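Autoinducer 2-binding protein LsrB (Clostridium saccharobutylicum DSM 13864, PDB 6DSP) binds the quorum-sensing signal autoinducer-2 in its cyclic tetrahydroxytetrahydrofuran form, acting as a receptor of the bacterial solute-binding protein family. Local coordinates at residues A[33-38]-A[223-228]; A[140-145]-A[217-222]; A[254-259]-A[263-268]. All coordinates share one frame; numbering follows the deposited sequence.

Contact 1: residues A[33-38]-A[223-228]; sequences NAFFES and NDSTAL. With PAV ((2R,4S)-2-methyl-2,3,3,4-tetrahydroxytetrahydrofuran), chain C.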
loop_
_atom_site.group_PDB
_atom_site.type_symbol
_atom_site.label_atom_id
_atom_site.label_comp_id
_atom_site.label_asym_id
_atom_site.label_seq_id
_atom_site.Cartn_x
_atom_site.Cartn_y
_atom_site.Cartn_z
ATOM N N ASN A 33 -2.266 6.279 -10.907
ATOM C CA ASN A 33 -3.114 6.002 -9.763
ATOM C C ASN A 33 -2.781 7.030 -8.692
ATOM O O ASN A 33 -1.607 7.352 -8.480
ATOM C CB ASN A 33 -2.764 4.600 -9.267
ATOM C CG ASN A 33 -3.528 4.187 -8.020
ATOM O OD1 ASN A 33 -3.159 4.530 -6.892
ATOM N ND2 ASN A 33 -4.562 3.380 -8.214
ATOM N N ALA A 34 -3.813 7.538 -8.029
ATOM C CA ALA A 34 -3.645 8.684 -7.150
ATOM C C ALA A 34 -2.646 8.426 -6.020
ATOM O O ALA A 34 -1.921 9.334 -5.615
ATOM C CB ALA A 34 -4.998 9.102 -6.583
ATOM N N PHE A 35 -2.603 7.203 -5.477
ATOM C CA PHE A 35 -1.667 6.899 -4.395
ATOM C C PHE A 35 -0.241 7.176 -4.845
ATOM O O PHE A 35 0.559 7.793 -4.111
ATOM C CB PHE A 35 -1.808 5.427 -4.008
ATOM C CG PHE A 35 -0.852 4.982 -2.939
ATOM C CD1 PHE A 35 -1.113 5.186 -1.578
ATOM C CD2 PHE A 35 0.353 4.410 -3.304
ATOM C CE1 PHE A 35 -0.211 4.772 -0.598
ATOM C CE2 PHE A 35 1.268 3.984 -2.339
ATOM C CZ PHE A 35 0.987 4.189 -0.982
ATOM N N PHE A 36 0.102 6.708 -6.043
ATOM C CA PHE A 36 1.468 6.808 -6.540
ATOM C C PHE A 36 1.782 8.206 -7.020
ATOM O O PHE A 36 2.900 8.697 -6.816
ATOM C CB PHE A 36 1.689 5.734 -7.605
ATOM C CG PHE A 36 1.625 4.369 -7.000
ATOM C CD1 PHE A 36 2.680 3.914 -6.210
ATOM C CD2 PHE A 36 0.508 3.562 -7.102
ATOM C CE1 PHE A 36 2.621 2.699 -5.546
ATOM C CE2 PHE A 36 0.469 2.323 -6.429
ATOM C CZ PHE A 36 1.549 1.901 -5.674
ATOM N N GLU A 37 0.803 8.884 -7.614
ATOM C CA GLU A 37 1.034 10.264 -8.011
ATOM C C GLU A 37 1.254 11.147 -6.800
ATOM O O GLU A 37 2.130 12.015 -6.808
ATOM C CB GLU A 37 -0.131 10.751 -8.866
ATOM C CG GLU A 37 -0.224 9.986 -10.196
ATOM C CD GLU A 37 1.050 10.097 -11.067
ATOM O OE1 GLU A 37 1.627 11.217 -11.206
ATOM O OE2 GLU A 37 1.484 9.039 -11.616
ATOM N N SER A 38 0.467 10.944 -5.730
ATOM C CA SER A 38 0.658 11.726 -4.511
ATOM C C SER A 38 1.976 11.387 -3.828
ATOM O O SER A 38 2.658 12.278 -3.290
ATOM C CB SER A 38 -0.528 11.516 -3.584
ATOM O OG SER A 38 -1.643 12.270 -4.041
ATOM N N ASN A 223 -8.493 -3.441 0.268
ATOM C CA ASN A 223 -7.144 -3.051 0.674
ATOM C C ASN A 223 -6.227 -2.749 -0.511
ATOM O O ASN A 223 -5.135 -3.308 -0.632
ATOM C CB ASN A 223 -6.520 -4.121 1.581
ATOM C CG ASN A 223 -6.633 -5.542 0.997
ATOM O OD1 ASN A 223 -7.700 -5.953 0.517
ATOM N ND2 ASN A 223 -5.556 -6.303 1.100
ATOM N N ASP A 224 -6.685 -1.849 -1.387
ATOM C CA ASP A 224 -5.962 -1.456 -2.587
ATOM C C ASP A 224 -6.560 -0.144 -3.084
ATOM O O ASP A 224 -7.782 0.027 -3.101
ATOM C CB ASP A 224 -6.071 -2.535 -3.656
ATOM C CG ASP A 224 -5.533 -2.048 -4.997
ATOM O OD1 ASP A 224 -4.288 -1.944 -5.117
ATOM O OD2 ASP A 224 -6.351 -1.721 -5.891
ATOM N N SER A 225 -5.684 0.770 -3.522
ATOM C CA SER A 225 -6.062 2.126 -3.898
ATOM C C SER A 225 -6.887 2.210 -5.189
ATOM O O SER A 225 -7.429 3.283 -5.478
ATOM C CB SER A 225 -4.854 3.040 -3.998
ATOM O OG SER A 225 -4.050 2.671 -5.087
ATOM N N THR A 226 -6.954 1.134 -5.970
ATOM C CA THR A 226 -7.821 1.048 -7.136
ATOM C C THR A 226 -9.110 0.315 -6.794
ATOM O O THR A 226 -10.207 0.754 -7.166
ATOM C CB THR A 226 -7.111 0.313 -8.301
ATOM O OG1 THR A 226 -5.818 0.872 -8.521
ATOM C CG2 THR A 226 -7.889 0.477 -9.571
ATOM N N ALA A 227 -8.997 -0.797 -6.068
ATOM C CA ALA A 227 -10.201 -1.536 -5.688
ATOM C C ALA A 227 -11.168 -0.693 -4.877
ATOM O O ALA A 227 -12.382 -0.817 -5.046
ATOM C CB ALA A 227 -9.819 -2.759 -4.872
ATOM N N LEU A 228 -10.664 0.160 -3.965
ATOM C CA LEU A 228 -11.577 0.922 -3.115
ATOM C C LEU A 228 -12.436 1.900 -3.909
ATOM O O LEU A 228 -13.669 1.837 -3.801
ATOM C CB LEU A 228 -10.802 1.587 -1.968
ATOM C CG LEU A 228 -11.712 2.457 -1.084
ATOM C CD1 LEU A 228 -12.899 1.659 -0.476
ATOM C CD2 LEU A 228 -10.911 3.118 0.026
HETATM O O2 PAV C . -3.349 -0.223 -0.516
HETATM C C2 PAV C . -2.401 0.499 -1.330
HETATM C C1 PAV C . -2.502 2.030 -1.144
HETATM O O5 PAV C . -2.924 0.298 -2.757
HETATM C C5 PAV C . -1.860 0.447 -3.593
HETATM C C4 PAV C . -0.588 0.513 -2.728
HETATM O O4 PAV C . 0.437 -0.305 -3.283
HETATM C C3 PAV C . -1.115 0.041 -1.368
HETATM O O3 PAV C . -0.364 0.604 -0.328
HETATM O O13 PAV C . -1.105 -1.368 -1.306
#
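Two donors grip Asn33 OD1 from opposite faces of its amide plane: Ser225 OG, 2.7 Å from Asn33 OD1 and arriving across the contact, and the backbone N of Phe35, 3.1 Å from the same Asn33 OD1. Asn33 is the N-cap of helix 34-50 and the second bond is its capping bond, so a single oxygen both caps the first helical turn and receives the serine. Asn33 CG lies anti to the backbone N (chi1 177°), which carries the amide across to Ser225. Asn33 ND2 comes within 2.8 Å of Thr226 OG1, but the angle is too poor for a hydrogen bond.

In the bilobed periplasmic binding protein fold the ligand sits in a cleft between two alpha/beta lobes, and here one segment from each lobe meets its counterpart beside the sugar-like PAV. Ser225 is used twice: its hydroxyl bonds Asn33, while its backbone N donates to PAV O5 at 2.9 Å. Phe35 lays a ring face under the PAV methyl, with Phe35 CD1 3.5 Å from PAV C1. Phe36 offers its edge, its CZ 3.4 Å from PAV O4, and takes CD2 of Phe35 over the centre of its own ring. In the other lobe Asp224 OD2 makes the capping bonds at the turn leading into helix 227-237, accepting from Thr226 N at 2.9 Å and Ala227 N at 2.8 Å, while Asp224 OD1 is held by Gln168, itself a ligand donor.

Contact 2: residues A[140-145]-A[217-222]; sequences DSLKER and IDLIIC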
loop_
_atom_site.group_PDB
_atom_site.type_symbol
_atom_site.label_atom_id
_atom_site.label_comp_id
_atom_site.label_asym_id
_atom_site.label_seq_id
_atom_site.Cartn_x
_atom_site.Cartn_y
_atom_site.Cartn_z
ATOM N N ASP A 140 -16.483 -0.539 12.643
ATOM C CA ASP A 140 -17.086 0.729 13.034
ATOM C C ASP A 140 -18.175 1.169 12.058
ATOM O O ASP A 140 -19.253 1.633 12.468
ATOM C CB ASP A 140 -16.010 1.792 13.161
ATOM C CG ASP A 140 -15.109 1.546 14.368
ATOM O OD1 ASP A 140 -15.522 0.822 15.293
ATOM O OD2 ASP A 140 -14.008 2.100 14.425
ATOM N N SER A 141 -17.926 1.012 10.765
ATOM C CA SER A 141 -18.931 1.418 9.781
ATOM C C SER A 141 -20.148 0.507 9.830
ATOM O O SER A 141 -21.279 0.969 9.628
ATOM C CB SER A 141 -18.323 1.459 8.377
ATOM O OG SER A 141 -17.387 2.517 8.297
ATOM N N LEU A 142 -19.949 -0.793 10.074
ATOM C CA LEU A 142 -21.075 -1.718 10.213
ATOM C C LEU A 142 -21.964 -1.320 11.380
ATOM O O LEU A 142 -23.194 -1.267 11.250
ATOM C CB LEU A 142 -20.541 -3.142 10.412
ATOM C CG LEU A 142 -20.014 -3.835 9.144
ATOM C CD1 LEU A 142 -19.139 -5.020 9.536
ATOM C CD2 LEU A 142 -21.147 -4.259 8.211
ATOM N N LYS A 143 -21.347 -1.003 12.525
ATOM C CA LYS A 143 -22.142 -0.579 13.669
ATOM C C LYS A 143 -22.919 0.706 13.364
ATOM O O LYS A 143 -24.086 0.834 13.740
ATOM C CB LYS A 143 -21.237 -0.428 14.889
ATOM C CG LYS A 143 -21.976 -0.140 16.182
ATOM C CD LYS A 143 -21.022 -0.315 17.363
ATOM C CE LYS A 143 -21.746 -0.107 18.676
ATOM N NZ LYS A 143 -22.988 -0.940 18.705
ATOM N N GLU A 144 -22.318 1.624 12.591
ATOM C CA GLU A 144 -22.966 2.896 12.296
ATOM C C GLU A 144 -24.127 2.764 11.328
ATOM O O GLU A 144 -24.991 3.655 11.310
ATOM C CB GLU A 144 -21.941 3.898 11.780
ATOM C CG GLU A 144 -21.017 4.326 12.905
ATOM C CD GLU A 144 -19.716 4.918 12.435
ATOM O OE1 GLU A 144 -19.484 4.989 11.216
ATOM O OE2 GLU A 144 -18.905 5.301 13.313
ATOM N N ARG A 145 -24.204 1.680 10.558
ATOM C CA ARG A 145 -25.374 1.449 9.718
ATOM C C ARG A 145 -26.389 0.525 10.377
ATOM O O ARG A 145 -27.312 0.059 9.717
ATOM C CB ARG A 145 -25.020 1.011 8.296
ATOM C CG ARG A 145 -24.451 -0.394 8.152
ATOM C CD ARG A 145 -24.422 -0.806 6.677
ATOM N NE ARG A 145 -23.853 -2.132 6.390
ATOM C CZ ARG A 145 -24.563 -3.256 6.291
ATOM N NH1 ARG A 145 -25.872 -3.251 6.503
ATOM N NH2 ARG A 145 -23.963 -4.406 5.987
ATOM N N ILE A 217 -24.140 -9.232 0.679
ATOM C CA ILE A 217 -22.885 -9.053 1.396
ATOM C C ILE A 217 -22.997 -7.833 2.324
ATOM O O ILE A 217 -23.640 -6.825 1.994
ATOM C CB ILE A 217 -21.727 -8.945 0.386
ATOM C CG1 ILE A 217 -20.383 -9.192 1.068
ATOM C CG2 ILE A 217 -21.775 -7.601 -0.374
ATOM C CD1 ILE A 217 -19.251 -9.476 0.057
ATOM N N ASP A 218 -22.330 -7.922 3.487
ATOM C CA ASP A 218 -22.369 -6.832 4.450
ATOM C C ASP A 218 -21.158 -5.921 4.380
ATOM O O ASP A 218 -21.277 -4.713 4.642
ATOM C CB ASP A 218 -22.419 -7.381 5.889
ATOM C CG ASP A 218 -23.745 -8.035 6.217
ATOM O OD1 ASP A 218 -24.790 -7.345 6.119
ATOM O OD2 ASP A 218 -23.724 -9.243 6.545
ATOM N N LEU A 219 -19.995 -6.469 4.052
ATOM C CA LEU A 219 -18.733 -5.741 4.158
ATOM C C LEU A 219 -17.820 -6.170 3.024
ATOM O O LEU A 219 -17.619 -7.376 2.805
ATOM C CB LEU A 219 -18.070 -6.121 5.510
ATOM C CG LEU A 219 -16.629 -5.677 5.714
ATOM C CD1 LEU A 219 -16.529 -4.136 5.730
ATOM C CD2 LEU A 219 -16.077 -6.318 6.978
ATOM N N ILE A 220 -17.232 -5.194 2.334
ATOM C CA ILE A 220 -16.211 -5.485 1.314
ATOM C C ILE A 220 -14.960 -4.731 1.715
ATOM O O ILE A 220 -14.987 -3.497 1.795
ATOM C CB ILE A 220 -16.661 -5.075 -0.105
ATOM C CG1 ILE A 220 -18.058 -5.646 -0.425
ATOM C CG2 ILE A 220 -15.585 -5.564 -1.137
ATOM C CD1 ILE A 220 -18.633 -5.136 -1.734
ATOM N N ILE A 221 -13.886 -5.472 2.008
ATOM C CA ILE A 221 -12.631 -4.867 2.460
ATOM C C ILE A 221 -11.758 -4.690 1.224
ATOM O O ILE A 221 -11.296 -5.673 0.644
ATOM C CB ILE A 221 -11.912 -5.741 3.510
ATOM C CG1 ILE A 221 -12.840 -6.030 4.725
ATOM C CG2 ILE A 221 -10.638 -5.045 3.956
ATOM C CD1 ILE A 221 -12.232 -7.059 5.683
ATOM N N CYS A 222 -11.514 -3.439 0.855
ATOM C CA CYS A 222 -10.824 -3.101 -0.398
ATOM C C CYS A 222 -9.438 -2.544 -0.076
ATOM O O CYS A 222 -9.224 -1.326 -0.146
ATOM C CB CYS A 222 -11.651 -2.067 -1.160
ATOM S SG CYS A 222 -13.269 -2.733 -1.620
#
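The Arg145 guanidinium meets Asp218 edge-on: the carbonyl O and CB of Asp218 lie near its plane at the rim, and the Asp218 carboxylate is turned only 26° from that plane. The arrangement joins the C-terminal end of helix 127-144 to the entrance of strand 219-222, in the alpha/beta lobe whose four-stranded parallel sheet is built from strands 187-195, 155-160, 219-222 and 246-249. One nitrogen does all the polar work across the contact. Arg145 NH2 donates to Asp218 O at 3.0 Å, in the carbonyl plane and on a lone pair, and also to Asp218 OD1 at 3.1 Å; Asp218 OD1 accepts through its anti lone pair, and this bond is part of a salt bridge. Backbone and side chain of one residue thus form a two-oxygen fork around a single nitrogen.

Both groups have further partners that fix their rotation. Arg145 NE donates to Thr246 OG1 on the neighbouring strand, and Asp218 OD2 accepts from the backbone N of Lys155. Arg145 is the first residue to leave helical geometry; its CG sits between the backbone N and the carbonyl carbon (chi1 71°), and the chain then runs extended from CG to NE, bringing the guanidinium to Asp218, just before the strand.

One turn back, Leu142 fills the apolar side of the contact. Its side chain crosses that of Leu219 at about a right angle, the methyls Leu142 CD1 and Leu219 CD2 lying 4.2 Å apart. The other methyl, Leu142 CD2, rests 3.6 Å from Asp218 O, the same oxygen that Arg145 holds.

Contact 3: residues A[254-259]-A[263-268]; sequences NSMKQY and GILTRW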
loop_
_atom_site.group_PDB
_atom_site.type_symbol
_atom_site.label_atom_id
_atom_site.label_comp_id
_atom_site.label_asym_id
_atom_site.label_seq_id
_atom_site.Cartn_x
_atom_site.Cartn_y
_atom_site.Cartn_z
ATOM N N ASN A 254 -8.172 12.421 -1.438
ATOM C CA ASN A 254 -8.823 13.176 -2.507
ATOM C C ASN A 254 -9.604 12.254 -3.442
ATOM O O ASN A 254 -10.659 12.650 -3.954
ATOM C CB ASN A 254 -7.815 13.998 -3.318
ATOM C CG ASN A 254 -7.317 15.236 -2.586
ATOM O OD1 ASN A 254 -7.707 15.523 -1.455
ATOM N ND2 ASN A 254 -6.424 15.981 -3.240
ATOM N N SER A 255 -9.113 11.024 -3.669
ATOM C CA SER A 255 -9.784 10.133 -4.600
ATOM C C SER A 255 -11.121 9.640 -4.073
ATOM O O SER A 255 -11.923 9.121 -4.857
ATOM C CB SER A 255 -8.887 8.945 -4.980
ATOM O OG SER A 255 -8.756 8.054 -3.886
ATOM N N MET A 256 -11.381 9.774 -2.760
ATOM C CA MET A 256 -12.598 9.240 -2.157
ATOM C C MET A 256 -13.555 10.302 -1.659
ATOM O O MET A 256 -14.658 9.943 -1.235
ATOM C CB MET A 256 -12.275 8.301 -0.983
ATOM C CG MET A 256 -11.386 7.112 -1.348
ATOM S SD MET A 256 -12.129 6.039 -2.610
ATOM C CE MET A 256 -13.631 5.495 -1.741
ATOM N N LYS A 257 -13.178 11.583 -1.679
ATOM C CA LYS A 257 -14.017 12.592 -1.040
ATOM C C LYS A 257 -15.409 12.628 -1.646
ATOM O O LYS A 257 -16.404 12.747 -0.915
ATOM C CB LYS A 257 -13.366 13.965 -1.115
ATOM C CG LYS A 257 -12.188 14.121 -0.166
ATOM C CD LYS A 257 -11.529 15.447 -0.406
ATOM C CE LYS A 257 -10.295 15.627 0.458
ATOM N NZ LYS A 257 -9.596 16.907 0.124
ATOM N N GLN A 258 -15.511 12.553 -2.979
ATOM C CA GLN A 258 -16.829 12.659 -3.595
ATOM C C GLN A 258 -17.711 11.473 -3.224
ATOM O O GLN A 258 -18.897 11.644 -2.937
ATOM C CB GLN A 258 -16.720 12.806 -5.115
ATOM C CG GLN A 258 -18.057 13.194 -5.730
ATOM C CD GLN A 258 -18.497 14.550 -5.224
ATOM O OE1 GLN A 258 -19.527 14.680 -4.545
ATOM N NE2 GLN A 258 -17.721 15.581 -5.561
ATOM N N TYR A 259 -17.145 10.262 -3.217
ATOM C CA TYR A 259 -17.912 9.097 -2.784
ATOM C C TYR A 259 -18.399 9.270 -1.359
ATOM O O TYR A 259 -19.519 8.869 -1.021
ATOM C CB TYR A 259 -17.071 7.813 -2.878
ATOM C CG TYR A 259 -16.735 7.401 -4.304
ATOM C CD1 TYR A 259 -17.746 7.155 -5.236
ATOM C CD2 TYR A 259 -15.392 7.280 -4.735
ATOM C CE1 TYR A 259 -17.445 6.822 -6.548
ATOM C CE2 TYR A 259 -15.076 6.921 -6.047
ATOM C CZ TYR A 259 -16.115 6.703 -6.950
ATOM O OH TYR A 259 -15.777 6.380 -8.238
ATOM N N GLY A 263 -22.370 9.827 0.173
ATOM C CA GLY A 263 -22.917 8.842 1.089
ATOM C C GLY A 263 -22.654 7.412 0.698
ATOM O O GLY A 263 -23.331 6.509 1.199
ATOM N N ILE A 264 -21.677 7.161 -0.179
ATOM C CA ILE A 264 -21.459 5.807 -0.654
ATOM C C ILE A 264 -20.687 4.999 0.377
ATOM O O ILE A 264 -20.878 3.779 0.466
ATOM C CB ILE A 264 -20.725 5.802 -2.021
ATOM C CG1 ILE A 264 -21.455 6.678 -3.039
ATOM C CG2 ILE A 264 -20.550 4.365 -2.534
ATOM C CD1 ILE A 264 -22.893 6.260 -3.247
ATOM N N LEU A 265 -19.758 5.630 1.104
ATOM C CA LEU A 265 -19.046 4.952 2.185
ATOM C C LEU A 265 -18.804 5.950 3.308
ATOM O O LEU A 265 -18.723 7.157 3.089
ATOM C CB LEU A 265 -17.707 4.303 1.740
ATOM C CG LEU A 265 -16.470 5.209 1.631
ATOM C CD1 LEU A 265 -15.199 4.366 1.448
ATOM C CD2 LEU A 265 -16.596 6.179 0.467
ATOM N N THR A 266 -18.597 5.410 4.499
ATOM C CA THR A 266 -18.409 6.230 5.677
ATOM C C THR A 266 -16.948 6.468 6.005
ATOM O O THR A 266 -16.605 7.542 6.508
ATOM C CB THR A 266 -19.059 5.504 6.886
ATOM O OG1 THR A 266 -20.440 5.245 6.588
ATOM C CG2 THR A 266 -18.951 6.338 8.149
ATOM N N ARG A 267 -16.069 5.492 5.756
ATOM C CA ARG A 267 -14.780 5.488 6.427
ATOM C C ARG A 267 -13.803 4.658 5.609
ATOM O O ARG A 267 -14.157 3.585 5.121
ATOM C CB ARG A 267 -14.960 4.867 7.826
ATOM C CG ARG A 267 -13.680 4.677 8.619
ATOM C CD ARG A 267 -14.014 4.080 9.999
ATOM N NE ARG A 267 -14.625 5.034 10.917
ATOM C CZ ARG A 267 -15.936 5.123 11.172
ATOM N NH1 ARG A 267 -16.803 4.323 10.544
ATOM N NH2 ARG A 267 -16.373 6.019 12.056
ATOM N N TRP A 268 -12.570 5.149 5.496
ATOM C CA TRP A 268 -11.479 4.401 4.863
ATOM C C TRP A 268 -10.200 4.948 5.466
ATOM O O TRP A 268 -10.242 5.872 6.275
ATOM C CB TRP A 268 -11.525 4.551 3.324
ATOM C CG TRP A 268 -11.076 5.897 2.829
ATOM C CD1 TRP A 268 -9.880 6.179 2.251
ATOM C CD2 TRP A 268 -11.828 7.119 2.836
ATOM N NE1 TRP A 268 -9.818 7.501 1.926
ATOM C CE2 TRP A 268 -10.991 8.117 2.292
ATOM C CE3 TRP A 268 -13.114 7.477 3.293
ATOM C CZ2 TRP A 268 -11.391 9.450 2.178
ATOM C CZ3 TRP A 268 -13.513 8.813 3.170
ATOM C CH2 TRP A 268 -12.653 9.777 2.618
#
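Met256 CB sits over a face of the Trp268 indole, 3.7 Å from the centroid of the six-membered ring and 23° off its normal, a CH-pi contact. The pair lies in the alpha/beta lobe where the short helix 257-261 ends in a Schellman motif at Gly263 and the chain leads on through 264-267 to strand 268-270, so that residues from before and after the turn pack on each other. Beyond CB, the Met256 chain moves across the indole. Its CG lies 3.7 Å from Trp268 NE1, and its SD stands 5.3 Å above the centroid of the five-membered ring, almost on the normal, a rather distant Met-aromatic contact. Bends at chi2 and chi3 then direct CE off the tryptophan into the fork of Leu265, 3.7 Å from Leu265 CD1 and 3.8 Å from Leu265 CD2. The methionine is therefore shared between an aromatic face and a branched aliphatic tip.

Tyr259 CB packs on one of the same Leu265 methyls, 3.8 Å from Leu265 CD2. The phenol ring turns its edge to Ile264 CG1, while its hydroxyl leaves the contact to bond Gln233 on helix 227-237. The indole is also met by Phe337, their planes inclined at about 35°, and Leu228 of helix 227-237 touches the Trp268 side chain as well.

The turn itself is closed by backbone. Gly263 has positive phi, as the Schellman motif requires, and the following amide reaches back to the last helical turn: Ile264 N donates to Tyr259 O at 2.9 Å, nearly in line with the carbonyl, with Ile264 CB only 3.4 Å from that oxygen.

Contact 1 spans the cleft between the lobes and touches PAV itself, whereas contacts 2 and 3 lie in the lobe that supplies its 223-228 segment. The centres of contacts 1 and 2 are about 20 Å apart, and that of contact 3 is about 13 Å from each. Strand 219-222 of contact 2 runs directly into the 223-228 segment of contact 1, where Cys222 CB packs 3.6 Å from Leu228 CA. Leu228 then passes the packing on to contact 3: its CD2 lies 3.6 Å from Trp268 CB, and the Trp268 side chain is itself about 9 Å from PAV. Contacts 2 and 3 are tied by charge, with Glu144 OE1 2.8 Å from Arg267 NH1 in a salt bridge.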